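Local coordinates for protein beta-glucanase (Podospora anserina, PDB 4LE4) that probably hydrolyses beta-glucan chains as a family GH131 glycoside hydrolase, at residues V95-P109 with E222-L236. Sequence-based numbering, arbitrary orientation.
Sequences VYYHFSLMRKDINAP and EDFYWSGVYIESGSL
His98 and Tyr230 face each other as an offset stack, ring centroids 4.0 Å apart and planes only 9° from parallel. Tyr230 holds CG between its backbone N and carbonyl carbon (chi1 68°), which swings the ring across the neighbouring strand and over the imidazole; His98 NE2 is tied to the backbone O of Thr237. Next along this face, Leu236 CB sits over the centre of the Tyr96 ring, 3.7 Å from its centroid. Toward the other end of the strands, Met102 bends at chi2 and chi3 to bring CE within 3.6 Å of Tyr225 CG, its SD making an oblique Met-aromatic contact, and Lys104 CE lies over one face of the same ring. The opposite face is mainly apolar and aromatic: Leu101 CD1 rests on the Trp226 indole, 3.7 Å from CE2. Between these layers, paired backbone bonds run from Tyr96–Glu232 to Met102–Tyr225, interrupted by a beta bulge at Gly228, whose O takes a water also bound to Ser100 OG. Past the strand end a type II turn brings Asn107 back: its O accepts Asp223 N, and ND2 reaches Asp223 OD2 at 2.8 Å from above the carboxylate plane, while OD1 bonds Thr65 OG1. Strands 163-170 and 61-66 continue the sheet on either side, and Ile117 of the second sheet packs against Leu101 and Trp226, as in the beta-sandwich of concanavalin-clan glycoside hydrolases.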
loop_
_atom_site.group_PDB
_atom_site.type_symbol
_atom_site.label_atom_id
_atom_site.label_comp_id
_atom_site.label_asym_id
_atom_site.label_seq_id
_atom_site.Cartn_x
_atom_site.Cartn_y
_atom_site.Cartn_z
ATOM N N VAL A 95 11.948 2.590 -11.488
ATOM C CA VAL A 95 10.870 3.393 -10.911
ATOM C C VAL A 95 10.817 3.140 -9.408
ATOM O O VAL A 95 11.103 2.030 -8.969
ATOM C CB VAL A 95 9.516 2.945 -11.506
ATOM C CG1 VAL A 95 8.410 3.863 -11.036
ATOM C CG2 VAL A 95 9.603 2.916 -13.029
ATOM N N TYR A 96 10.475 4.162 -8.622
ATOM C CA TYR A 96 10.373 4.001 -7.169
ATOM C C TYR A 96 8.915 4.123 -6.760
ATOM O O TYR A 96 8.262 5.121 -7.076
ATOM C CB TYR A 96 11.158 5.088 -6.451
ATOM C CG TYR A 96 12.628 5.062 -6.778
ATOM C CD1 TYR A 96 13.504 4.224 -6.081
ATOM C CD2 TYR A 96 13.139 5.877 -7.770
ATOM C CE1 TYR A 96 14.876 4.217 -6.378
ATOM C CE2 TYR A 96 14.490 5.870 -8.080
ATOM C CZ TYR A 96 15.347 5.045 -7.384
ATOM O OH TYR A 96 16.684 5.054 -7.720
ATOM N N TYR A 97 8.411 3.121 -6.044
ATOM C CA TYR A 97 7.012 3.116 -5.618
ATOM C C TYR A 97 6.947 3.424 -4.129
ATOM O O TYR A 97 7.375 2.621 -3.311
ATOM C CB TYR A 97 6.391 1.748 -5.864
ATOM C CG TYR A 97 5.944 1.518 -7.270
ATOM C CD1 TYR A 97 6.869 1.494 -8.313
ATOM C CD2 TYR A 97 4.598 1.299 -7.564
ATOM C CE1 TYR A 97 6.446 1.246 -9.620
ATOM C CE2 TYR A 97 4.168 1.054 -8.861
ATOM C CZ TYR A 97 5.102 1.025 -9.885
ATOM O OH TYR A 97 4.678 0.721 -11.171
ATOM N N HIS A 98 6.407 4.583 -3.785
ATOM C CA HIS A 98 6.331 5.019 -2.392
ATOM C C HIS A 98 4.976 4.826 -1.713
ATOM O O HIS A 98 3.923 4.870 -2.344
ATOM C CB HIS A 98 6.568 6.533 -2.273
ATOM C CG HIS A 98 7.970 6.995 -2.513
ATOM N ND1 HIS A 98 8.462 7.286 -3.771
ATOM C CD2 HIS A 98 8.958 7.306 -1.641
ATOM C CE1 HIS A 98 9.697 7.748 -3.662
ATOM N NE2 HIS A 98 10.018 7.774 -2.379
ATOM N N PHE A 99 5.025 4.647 -0.401
ATOM C CA PHE A 99 3.816 4.594 0.432
ATOM C C PHE A 99 4.193 4.528 1.892
ATOM O O PHE A 99 5.273 4.066 2.237
ATOM C CB PHE A 99 2.844 3.455 0.076
ATOM C CG PHE A 99 3.403 2.055 0.287
ATOM C CD1 PHE A 99 4.235 1.497 -0.664
ATOM C CD2 PHE A 99 3.087 1.307 1.444
ATOM C CE1 PHE A 99 4.769 0.217 -0.497
ATOM C CE2 PHE A 99 3.629 -0.010 1.621
ATOM C CZ PHE A 99 4.465 -0.537 0.644
ATOM N N SER A 100 3.309 5.031 2.753
ATOM C CA SER A 100 3.544 4.984 4.183
ATOM C C SER A 100 2.297 4.256 4.719
ATOM O O SER A 100 1.201 4.450 4.226
ATOM C CB SER A 100 3.697 6.395 4.764
ATOM O OG SER A 100 4.840 7.060 4.199
ATOM N N LEU A 101 2.506 3.396 5.707
ATOM C CA LEU A 101 1.455 2.567 6.284
ATOM C C LEU A 101 1.519 2.535 7.808
ATOM O O LEU A 101 2.599 2.507 8.372
ATOM C CB LEU A 101 1.662 1.141 5.755
ATOM C CG LEU A 101 0.731 0.036 6.248
ATOM C CD1 LEU A 101 -0.666 0.233 5.673
ATOM C CD2 LEU A 101 1.336 -1.329 5.779
ATOM N N MET A 102 0.360 2.445 8.466
ATOM C CA MET A 102 0.346 2.385 9.945
ATOM C C MET A 102 -0.912 1.645 10.382
ATOM O O MET A 102 -1.925 1.643 9.677
ATOM C CB MET A 102 0.339 3.833 10.514
ATOM C CG MET A 102 0.216 4.009 12.048
ATOM S SD MET A 102 -1.535 3.990 12.601
ATOM C CE MET A 102 -2.085 5.691 12.126
ATOM N N ARG A 103 -0.831 0.936 11.505
ATOM C CA ARG A 103 -2.031 0.302 12.040
ATOM C C ARG A 103 -2.118 0.826 13.495
ATOM O O ARG A 103 -1.124 1.266 14.076
ATOM C CB ARG A 103 -1.891 -1.221 12.124
ATOM C CG ARG A 103 -0.975 -1.637 13.264
ATOM C CD ARG A 103 -0.937 -3.180 13.416
ATOM N NE ARG A 103 -0.075 -3.573 14.529
ATOM C CZ ARG A 103 -0.443 -3.583 15.813
ATOM N NH1 ARG A 103 -1.670 -3.219 16.181
ATOM N NH2 ARG A 103 0.429 -3.969 16.734
ATOM N N LYS A 104 -3.315 0.764 14.060
ATOM C CA LYS A 104 -3.538 1.144 15.458
ATOM C C LYS A 104 -3.930 -0.154 16.210
ATOM O O LYS A 104 -4.029 -1.225 15.611
ATOM C CB LYS A 104 -4.705 2.146 15.540
ATOM C CG LYS A 104 -4.414 3.494 14.893
ATOM C CD LYS A 104 -5.639 4.453 15.025
ATOM C CE LYS A 104 -5.401 5.815 14.375
ATOM N NZ LYS A 104 -4.339 6.615 15.065
ATOM N N ASP A 105 -4.160 -0.060 17.517
ATOM C CA ASP A 105 -4.603 -1.238 18.239
ATOM C C ASP A 105 -6.135 -1.387 18.089
ATOM O O ASP A 105 -6.671 -2.473 18.261
ATOM C CB ASP A 105 -4.207 -1.141 19.719
ATOM C CG ASP A 105 -2.785 -1.594 19.963
ATOM O OD1 ASP A 105 -2.311 -2.507 19.233
ATOM O OD2 ASP A 105 -2.146 -1.058 20.895
ATOM N N ILE A 106 -6.840 -0.297 17.769
ATOM C CA ILE A 106 -8.295 -0.375 17.570
ATOM C C ILE A 106 -8.493 -0.851 16.131
ATOM O O ILE A 106 -7.845 -0.335 15.206
ATOM C CB ILE A 106 -8.990 0.998 17.735
ATOM C CG1 ILE A 106 -8.970 1.425 19.208
ATOM C CG2 ILE A 106 -10.425 0.921 17.232
ATOM C CD1 ILE A 106 -9.756 0.516 20.128
ATOM N N ASN A 107 -9.359 -1.837 15.952
ATOM C CA ASN A 107 -9.603 -2.413 14.633
ATOM C C ASN A 107 -8.257 -2.810 14.002
ATOM O O ASN A 107 -8.009 -2.557 12.820
ATOM C CB ASN A 107 -10.330 -1.417 13.734
ATOM C CG ASN A 107 -11.702 -1.110 14.241
ATOM O OD1 ASN A 107 -12.282 -1.918 14.957
ATOM N ND2 ASN A 107 -12.243 0.034 13.868
ATOM N N ALA A 108 -7.396 -3.421 14.807
ATOM C CA ALA A 108 -6.099 -3.845 14.294
ATOM C C ALA A 108 -6.253 -5.030 13.349
ATOM O O ALA A 108 -7.135 -5.862 13.521
ATOM C CB ALA A 108 -5.192 -4.230 15.449
ATOM N N PRO A 109 -5.387 -5.130 12.334
ATOM C CA PRO A 109 -5.516 -6.277 11.425
ATOM C C PRO A 109 -5.334 -7.579 12.226
ATOM O O PRO A 109 -4.507 -7.651 13.149
ATOM C CB PRO A 109 -4.389 -6.049 10.400
ATOM C CG PRO A 109 -3.446 -5.131 11.083
ATOM C CD PRO A 109 -4.373 -4.187 11.845
ATOM N N GLU A 222 -11.196 -4.059 10.330
ATOM C CA GLU A 222 -9.752 -3.852 10.317
ATOM C C GLU A 222 -9.464 -2.560 9.580
ATOM O O GLU A 222 -9.939 -2.367 8.457
ATOM C CB GLU A 222 -9.066 -5.018 9.614
ATOM C CG GLU A 222 -9.219 -6.314 10.393
ATOM C CD GLU A 222 -8.561 -7.499 9.719
ATOM O OE1 GLU A 222 -7.632 -7.266 8.924
ATOM O OE2 GLU A 222 -8.965 -8.655 9.991
ATOM N N ASP A 223 -8.699 -1.689 10.225
ATOM C CA ASP A 223 -8.352 -0.382 9.668
ATOM C C ASP A 223 -6.851 -0.280 9.366
ATOM O O ASP A 223 -6.020 -0.646 10.194
ATOM C CB ASP A 223 -8.704 0.743 10.654
ATOM C CG ASP A 223 -10.225 0.909 10.883
ATOM O OD1 ASP A 223 -11.023 0.660 9.943
ATOM O OD2 ASP A 223 -10.624 1.329 12.006
ATOM N N PHE A 224 -6.523 0.275 8.199
ATOM C CA PHE A 224 -5.132 0.473 7.771
ATOM C C PHE A 224 -5.013 1.939 7.364
ATOM O O PHE A 224 -5.854 2.438 6.646
ATOM C CB PHE A 224 -4.826 -0.431 6.578
ATOM C CG PHE A 224 -5.098 -1.898 6.842
ATOM C CD1 PHE A 224 -6.391 -2.394 6.808
ATOM C CD2 PHE A 224 -4.048 -2.767 7.137
ATOM C CE1 PHE A 224 -6.655 -3.752 7.065
ATOM C CE2 PHE A 224 -4.291 -4.123 7.397
ATOM C CZ PHE A 224 -5.580 -4.616 7.363
ATOM N N TYR A 225 -3.961 2.607 7.803
ATOM C CA TYR A 225 -3.770 4.035 7.539
ATOM C C TYR A 225 -2.673 4.213 6.526
ATOM O O TYR A 225 -1.633 3.586 6.634
ATOM C CB TYR A 225 -3.423 4.731 8.845
ATOM C CG TYR A 225 -4.567 4.571 9.814
ATOM C CD1 TYR A 225 -5.576 5.527 9.882
ATOM C CD2 TYR A 225 -4.688 3.418 10.600
ATOM C CE1 TYR A 225 -6.697 5.348 10.711
ATOM C CE2 TYR A 225 -5.791 3.223 11.430
ATOM C CZ TYR A 225 -6.802 4.198 11.485
ATOM O OH TYR A 225 -7.901 4.053 12.319
ATOM N N TRP A 226 -2.920 5.066 5.544
ATOM C CA TRP A 226 -1.966 5.257 4.442
ATOM C C TRP A 226 -1.735 6.721 4.126
ATOM O O TRP A 226 -2.673 7.517 4.220
ATOM C CB TRP A 226 -2.555 4.677 3.149
ATOM C CG TRP A 226 -2.853 3.224 3.154
ATOM C CD1 TRP A 226 -3.851 2.571 3.857
ATOM C CD2 TRP A 226 -2.154 2.232 2.426
ATOM N NE1 TRP A 226 -3.797 1.229 3.602
ATOM C CE2 TRP A 226 -2.768 0.985 2.724
ATOM C CE3 TRP A 226 -1.061 2.262 1.547
ATOM C CZ2 TRP A 226 -2.327 -0.225 2.168
ATOM C CZ3 TRP A 226 -0.619 1.046 0.996
ATOM C CH2 TRP A 226 -1.254 -0.171 1.311
ATOM N N SER A 227 -0.512 7.067 3.711
ATOM C CA SER A 227 -0.241 8.435 3.252
ATOM C C SER A 227 1.010 8.389 2.381
ATOM O O SER A 227 1.654 7.345 2.280
ATOM C CB SER A 227 -0.060 9.423 4.418
ATOM O OG SER A 227 1.039 9.133 5.246
ATOM N N GLY A 228 1.308 9.496 1.705
ATOM C CA GLY A 228 2.515 9.541 0.907
ATOM C C GLY A 228 2.636 8.507 -0.193
ATOM O O GLY A 228 3.725 8.053 -0.476
ATOM N N VAL A 229 1.538 8.165 -0.828
ATOM C CA VAL A 229 1.575 7.196 -1.915
ATOM C C VAL A 229 1.860 7.927 -3.239
ATOM O O VAL A 229 1.088 8.779 -3.628
ATOM C CB VAL A 229 0.216 6.507 -2.057
ATOM C CG1 VAL A 229 0.273 5.478 -3.219
ATOM C CG2 VAL A 229 -0.173 5.811 -0.700
ATOM N N TYR A 230 2.963 7.613 -3.899
ATOM C CA TYR A 230 3.294 8.233 -5.192
ATOM C C TYR A 230 4.388 7.421 -5.884
ATOM O O TYR A 230 5.040 6.563 -5.279
ATOM C CB TYR A 230 3.712 9.718 -5.024
ATOM C CG TYR A 230 5.030 9.976 -4.307
ATOM C CD1 TYR A 230 6.198 10.239 -5.036
ATOM C CD2 TYR A 230 5.112 9.985 -2.904
ATOM C CE1 TYR A 230 7.416 10.508 -4.390
ATOM C CE2 TYR A 230 6.327 10.250 -2.253
ATOM C CZ TYR A 230 7.468 10.512 -3.015
ATOM O OH TYR A 230 8.657 10.807 -2.404
ATOM N N ILE A 231 4.564 7.670 -7.169
ATOM C CA ILE A 231 5.549 6.941 -7.956
ATOM C C ILE A 231 6.459 7.948 -8.639
ATOM O O ILE A 231 5.979 8.893 -9.258
ATOM C CB ILE A 231 4.866 6.094 -9.024
ATOM C CG1 ILE A 231 3.987 5.009 -8.362
ATOM C CG2 ILE A 231 5.946 5.443 -9.894
ATOM C CD1 ILE A 231 2.957 4.352 -9.346
ATOM N N GLU A 232 7.768 7.742 -8.532
ATOM C CA GLU A 232 8.706 8.683 -9.133
ATOM C C GLU A 232 9.813 7.949 -9.898
ATOM O O GLU A 232 10.035 6.747 -9.710
ATOM C CB GLU A 232 9.282 9.592 -8.031
ATOM C CG GLU A 232 10.523 9.092 -7.392
ATOM C CD GLU A 232 10.966 9.869 -6.158
ATOM O OE1 GLU A 232 10.941 11.111 -6.145
ATOM O OE2 GLU A 232 11.376 9.211 -5.191
ATOM N N SER A 233 10.484 8.664 -10.797
ATOM C CA SER A 233 11.567 8.044 -11.547
ATOM C C SER A 233 12.781 8.933 -11.463
ATOM O O SER A 233 12.687 10.066 -10.987
ATOM C CB SER A 233 11.197 7.868 -13.016
ATOM O OG SER A 233 10.909 9.129 -13.587
ATOM N N GLY A 234 13.910 8.402 -11.935
ATOM C CA GLY A 234 15.160 9.131 -11.932
ATOM C C GLY A 234 15.458 9.815 -10.615
ATOM O O GLY A 234 15.137 10.989 -10.441
ATOM N N SER A 235 16.054 9.092 -9.682
ATOM C CA SER A 235 16.419 9.641 -8.375
ATOM C C SER A 235 15.332 9.460 -7.309
ATOM O O SER A 235 14.183 9.864 -7.469
ATOM C CB SER A 235 16.793 11.120 -8.502
ATOM O OG SER A 235 17.468 11.581 -7.350
ATOM N N LEU A 236 15.722 8.835 -6.213
ATOM C CA LEU A 236 14.809 8.571 -5.117
ATOM C C LEU A 236 14.770 9.696 -4.096
ATOM O O LEU A 236 15.803 10.204 -3.657
ATOM C CB LEU A 236 15.234 7.298 -4.408
ATOM C CG LEU A 236 14.518 7.030 -3.086
ATOM C CD1 LEU A 236 13.018 6.819 -3.323
ATOM C CD2 LEU A 236 15.153 5.819 -2.459
HETATM O O HOH W 1 3.453 9.613 4.453
HETATM O O HOH W 2 5.622 7.701 1.526
HETATM O O HOH W 3 -5.808 -0.196 12.819
HETATM O O HOH W 4 -8.627 2.116 13.933
#